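Protein CsuE (Acinetobacter baumannii, PDB 6FJY) serves as the tip adhesion subunit of the archaic chaperone-usher Csu pili and probably mediates attachment to surfaces during biofilm formation. Local coordinates at residues L33-T46 / Y133-F147. Numbering follows the deposited sequence.
Sequences LSCTGFSLALANMT and YSVPAVAIVGIGVFF
A single antiparallel bridge, the non-hydrogen-bonded pair Phe38 and Ala137, ties two loops together at the end of the N-terminal Ig-like beta sandwich distal to the C-terminal domain. Two backbone bonds flank it. Val138 N gives to Gly37 O at 2.8 Å, and Ser39 N reaches Pro136 O at 2.8 Å from above the carbonyl plane, 46° out of it. Gly37 has a positive phi (76°), easy for glycine, and its carbonyl also lies at the ring edge of Phe147. Ser39 OG, turned away from its backbone N (chi1 174°), accepts from Ala41 N in an ST turn, while Ser39 CB rests 3.3 Å from Ala137 O. Pro136 lays its ring against the returning chain, CD 3.5 Å from Thr46 OG1. Branched Val135 suits the interior: CG1 meets Phe38 CB at 3.7 Å, and CG2 touches both Cys35 SG and Thr46 CG2. The loop tips carry exposed Leu40, Leu42, Ile140 and Ile143, consistent with adhesion to apolar surfaces. At their base, the Cys35-Cys2 disulfide fastens strand 33-35 to strand 2-4, Arg154 bonds both Met45 O and Ser134 OG, and strand 119-136 runs out of the sandwich into its loop, the chain returning as antiparallel strand 146-148.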
loop_
_atom_site.group_PDB
_atom_site.type_symbol
_atom_site.label_atom_id
_atom_site.label_comp_id
_atom_site.label_asym_id
_atom_site.label_seq_id
_atom_site.Cartn_x
_atom_site.Cartn_y
_atom_site.Cartn_z
ATOM N N LEU D 33 -5.231 3.235 -27.772
ATOM C CA LEU D 33 -6.310 3.810 -28.563
ATOM C C LEU D 33 -7.333 4.475 -27.640
ATOM O O LEU D 33 -7.569 4.034 -26.512
ATOM C CB LEU D 33 -6.983 2.740 -29.428
ATOM C CG LEU D 33 -7.713 3.113 -30.726
ATOM C CD1 LEU D 33 -9.197 3.260 -30.504
ATOM C CD2 LEU D 33 -7.151 4.386 -31.339
ATOM N N SER D 34 -7.913 5.566 -28.126
ATOM C CA SER D 34 -8.951 6.304 -27.429
ATOM C C SER D 34 -9.830 6.989 -28.464
ATOM O O SER D 34 -9.332 7.445 -29.499
ATOM C CB SER D 34 -8.362 7.340 -26.460
ATOM O OG SER D 34 -7.819 6.722 -25.303
ATOM N N CYS D 35 -11.135 7.046 -28.182
ATOM C CA CYS D 35 -12.110 7.668 -29.075
ATOM C C CYS D 35 -13.150 8.420 -28.254
ATOM O O CYS D 35 -13.776 7.840 -27.363
ATOM C CB CYS D 35 -12.790 6.623 -29.962
ATOM S SG CYS D 35 -11.722 5.783 -31.134
ATOM N N THR D 36 -13.311 9.711 -28.550
ATOM C CA THR D 36 -14.373 10.554 -28.021
ATOM C C THR D 36 -15.228 11.067 -29.177
ATOM O O THR D 36 -14.742 11.235 -30.300
ATOM C CB THR D 36 -13.820 11.752 -27.236
ATOM O OG1 THR D 36 -12.998 12.549 -28.099
ATOM C CG2 THR D 36 -13.007 11.294 -26.035
ATOM N N GLY D 37 -16.508 11.309 -28.897
ATOM C CA GLY D 37 -17.436 11.699 -29.944
ATOM C C GLY D 37 -17.894 10.582 -30.859
ATOM O O GLY D 37 -18.408 10.857 -31.950
ATOM N N PHE D 38 -17.711 9.326 -30.462
ATOM C CA PHE D 38 -18.200 8.222 -31.272
ATOM C C PHE D 38 -19.721 8.109 -31.152
ATOM O O PHE D 38 -20.296 8.339 -30.087
ATOM C CB PHE D 38 -17.522 6.920 -30.842
ATOM C CG PHE D 38 -17.602 6.661 -29.362
ATOM C CD1 PHE D 38 -16.600 7.097 -28.516
ATOM C CD2 PHE D 38 -18.692 6.003 -28.820
ATOM C CE1 PHE D 38 -16.677 6.884 -27.155
ATOM C CE2 PHE D 38 -18.771 5.773 -27.458
ATOM C CZ PHE D 38 -17.758 6.217 -26.627
ATOM N N SER D 39 -20.372 7.765 -32.262
ATOM C CA SER D 39 -21.810 7.531 -32.245
ATOM C C SER D 39 -22.153 6.295 -31.439
ATOM O O SER D 39 -21.519 5.247 -31.581
ATOM C CB SER D 39 -22.359 7.331 -33.647
ATOM O OG SER D 39 -23.725 6.967 -33.554
ATOM N N LEU D 40 -23.182 6.423 -30.605
ATOM C CA LEU D 40 -23.798 5.296 -29.925
ATOM C C LEU D 40 -25.059 4.834 -30.620
ATOM O O LEU D 40 -25.873 4.138 -30.003
ATOM C CB LEU D 40 -24.114 5.654 -28.475
ATOM C CG LEU D 40 -22.905 5.597 -27.554
ATOM C CD1 LEU D 40 -23.297 5.993 -26.161
ATOM C CD2 LEU D 40 -22.281 4.216 -27.571
ATOM N N ALA D 41 -25.243 5.207 -31.889
ATOM C CA ALA D 41 -26.470 4.850 -32.586
ATOM C C ALA D 41 -26.508 3.366 -32.925
ATOM O O ALA D 41 -27.595 2.790 -33.055
ATOM C CB ALA D 41 -26.612 5.687 -33.852
ATOM N N LEU D 42 -25.335 2.744 -33.070
ATOM C CA LEU D 42 -25.155 1.355 -33.486
ATOM C C LEU D 42 -25.645 1.107 -34.906
ATOM O O LEU D 42 -25.809 -0.050 -35.313
ATOM C CB LEU D 42 -25.825 0.373 -32.509
ATOM C CG LEU D 42 -25.520 0.619 -31.018
ATOM C CD1 LEU D 42 -26.009 -0.548 -30.149
ATOM C CD2 LEU D 42 -24.045 0.902 -30.769
ATOM N N ALA D 43 -25.862 2.170 -35.680
ATOM C CA ALA D 43 -26.376 2.025 -37.035
ATOM C C ALA D 43 -25.285 1.699 -38.039
ATOM O O ALA D 43 -25.584 1.191 -39.125
ATOM C CB ALA D 43 -27.093 3.303 -37.465
ATOM N N ASN D 44 -24.035 1.987 -37.701
ATOM C CA ASN D 44 -22.925 1.817 -38.618
ATOM C C ASN D 44 -21.829 1.036 -37.916
ATOM O O ASN D 44 -21.496 1.305 -36.760
ATOM C CB ASN D 44 -22.398 3.173 -39.118
ATOM C CG ASN D 44 -23.442 3.948 -39.902
ATOM O OD1 ASN D 44 -24.137 3.390 -40.746
ATOM N ND2 ASN D 44 -23.565 5.235 -39.618
ATOM N N MET D 45 -21.293 0.056 -38.631
ATOM C CA MET D 45 -20.269 -0.821 -38.090
ATOM C C MET D 45 -19.089 -0.018 -37.573
ATOM O O MET D 45 -18.650 0.951 -38.198
ATOM C CB MET D 45 -19.800 -1.790 -39.177
ATOM C CG MET D 45 -18.890 -2.885 -38.695
ATOM S SD MET D 45 -19.805 -4.202 -37.916
ATOM C CE MET D 45 -18.680 -5.529 -38.267
ATOM N N THR D 46 -18.571 -0.426 -36.428
ATOM C CA THR D 46 -17.304 0.098 -35.943
ATOM C C THR D 46 -16.223 -0.894 -36.349
ATOM O O THR D 46 -16.144 -1.994 -35.793
ATOM C CB THR D 46 -17.329 0.297 -34.429
ATOM O OG1 THR D 46 -18.473 1.083 -34.059
ATOM C CG2 THR D 46 -16.044 0.975 -33.971
ATOM N N TYR D 133 -8.681 1.482 -37.663
ATOM C CA TYR D 133 -10.014 1.756 -37.145
ATOM C C TYR D 133 -10.797 2.663 -38.083
ATOM O O TYR D 133 -10.228 3.464 -38.831
ATOM C CB TYR D 133 -9.962 2.396 -35.745
ATOM C CG TYR D 133 -9.165 3.677 -35.672
ATOM C CD1 TYR D 133 -9.770 4.912 -35.897
ATOM C CD2 TYR D 133 -7.810 3.656 -35.371
ATOM C CE1 TYR D 133 -9.047 6.082 -35.828
ATOM C CE2 TYR D 133 -7.074 4.830 -35.300
ATOM C CZ TYR D 133 -7.694 6.036 -35.535
ATOM O OH TYR D 133 -6.957 7.197 -35.468
ATOM N N SER D 134 -12.123 2.518 -38.028
ATOM C CA SER D 134 -13.064 3.454 -38.647
ATOM C C SER D 134 -14.294 3.507 -37.747
ATOM O O SER D 134 -15.156 2.622 -37.808
ATOM C CB SER D 134 -13.438 3.044 -40.060
ATOM O OG SER D 134 -14.352 3.975 -40.604
ATOM N N VAL D 135 -14.371 4.546 -36.931
ATOM C CA VAL D 135 -15.362 4.664 -35.866
ATOM C C VAL D 135 -16.388 5.712 -36.275
ATOM O O VAL D 135 -16.001 6.819 -36.666
ATOM C CB VAL D 135 -14.713 5.044 -34.524
ATOM C CG1 VAL D 135 -15.750 4.997 -33.410
ATOM C CG2 VAL D 135 -13.535 4.122 -34.235
ATOM N N PRO D 136 -17.683 5.414 -36.191
ATOM C CA PRO D 136 -18.697 6.424 -36.498
ATOM C C PRO D 136 -18.729 7.515 -35.439
ATOM O O PRO D 136 -18.521 7.267 -34.251
ATOM C CB PRO D 136 -20.004 5.621 -36.518
ATOM C CG PRO D 136 -19.721 4.425 -35.668
ATOM C CD PRO D 136 -18.271 4.107 -35.847
ATOM N N ALA D 137 -18.978 8.737 -35.897
ATOM C CA ALA D 137 -18.999 9.931 -35.066
ATOM C C ALA D 137 -20.433 10.327 -34.738
ATOM O O ALA D 137 -21.381 9.966 -35.442
ATOM C CB ALA D 137 -18.290 11.089 -35.774
ATOM N N VAL D 138 -20.583 11.076 -33.643
ATOM C CA VAL D 138 -21.898 11.614 -33.322
ATOM C C VAL D 138 -22.348 12.522 -34.462
ATOM O O VAL D 138 -21.533 13.129 -35.169
ATOM C CB VAL D 138 -21.908 12.370 -31.980
ATOM C CG1 VAL D 138 -21.925 11.399 -30.833
ATOM C CG2 VAL D 138 -20.696 13.294 -31.863
ATOM N N ALA D 139 -23.661 12.594 -34.651
ATOM C CA ALA D 139 -24.236 13.387 -35.727
ATOM C C ALA D 139 -23.925 14.875 -35.596
ATOM O O ALA D 139 -23.929 15.584 -36.606
ATOM C CB ALA D 139 -25.754 13.165 -35.772
ATOM N N ILE D 140 -23.640 15.366 -34.385
ATOM C CA ILE D 140 -23.470 16.805 -34.210
ATOM C C ILE D 140 -22.185 17.326 -34.844
ATOM O O ILE D 140 -22.037 18.545 -35.011
ATOM C CB ILE D 140 -23.523 17.194 -32.720
ATOM C CG1 ILE D 140 -22.460 16.445 -31.925
ATOM C CG2 ILE D 140 -24.890 16.915 -32.134
ATOM C CD1 ILE D 140 -22.497 16.744 -30.450
ATOM N N VAL D 141 -21.240 16.453 -35.197
ATOM C CA VAL D 141 -19.998 16.900 -35.819
ATOM C C VAL D 141 -20.022 16.693 -37.325
ATOM O O VAL D 141 -18.982 16.799 -37.983
ATOM C CB VAL D 141 -18.764 16.228 -35.188
ATOM C CG1 VAL D 141 -18.790 16.381 -33.669
ATOM C CG2 VAL D 141 -18.655 14.766 -35.602
ATOM N N GLY D 142 -21.191 16.426 -37.890
ATOM C CA GLY D 142 -21.329 16.228 -39.324
ATOM C C GLY D 142 -21.919 14.849 -39.527
ATOM O O GLY D 142 -21.429 13.848 -39.007
ATOM N N ILE D 143 -23.020 14.804 -40.276
ATOM C CA ILE D 143 -23.638 13.529 -40.605
ATOM C C ILE D 143 -22.750 12.782 -41.589
ATOM O O ILE D 143 -22.283 13.351 -42.584
ATOM C CB ILE D 143 -25.051 13.745 -41.165
ATOM C CG1 ILE D 143 -25.937 14.438 -40.124
ATOM C CG2 ILE D 143 -25.662 12.418 -41.575
ATOM C CD1 ILE D 143 -27.380 14.598 -40.554
ATOM N N GLY D 144 -22.486 11.510 -41.298
ATOM C CA GLY D 144 -21.653 10.690 -42.152
ATOM C C GLY D 144 -20.169 10.772 -41.888
ATOM O O GLY D 144 -19.382 10.356 -42.746
ATOM N N VAL D 145 -19.759 11.299 -40.734
ATOM C CA VAL D 145 -18.349 11.487 -40.409
ATOM C C VAL D 145 -17.845 10.250 -39.681
ATOM O O VAL D 145 -18.582 9.617 -38.916
ATOM C CB VAL D 145 -18.146 12.768 -39.571
ATOM C CG1 VAL D 145 -16.704 12.908 -39.122
ATOM C CG2 VAL D 145 -18.551 13.999 -40.376
ATOM N N PHE D 146 -16.588 9.887 -39.936
ATOM C CA PHE D 146 -15.980 8.721 -39.316
ATOM C C PHE D 146 -14.576 9.060 -38.842
ATOM O O PHE D 146 -13.825 9.747 -39.536
ATOM C CB PHE D 146 -15.948 7.534 -40.289
ATOM C CG PHE D 146 -17.307 7.018 -40.649
ATOM C CD1 PHE D 146 -18.013 7.570 -41.704
ATOM C CD2 PHE D 146 -17.881 5.990 -39.930
ATOM C CE1 PHE D 146 -19.272 7.105 -42.032
ATOM C CE2 PHE D 146 -19.140 5.516 -40.249
ATOM C CZ PHE D 146 -19.837 6.072 -41.303
ATOM N N PHE D 147 -14.243 8.594 -37.640
ATOM C CA PHE D 147 -12.885 8.698 -37.120
ATOM C C PHE D 147 -12.087 7.507 -37.638
ATOM O O PHE D 147 -12.428 6.350 -37.361
ATOM C CB PHE D 147 -12.891 8.735 -35.593
ATOM C CG PHE D 147 -13.793 9.787 -35.003
ATOM C CD1 PHE D 147 -13.846 11.067 -35.541
ATOM C CD2 PHE D 147 -14.593 9.491 -33.904
ATOM C CE1 PHE D 147 -14.682 12.037 -34.992
ATOM C CE2 PHE D 147 -15.429 10.455 -33.343
ATOM C CZ PHE D 147 -15.474 11.734 -33.888
#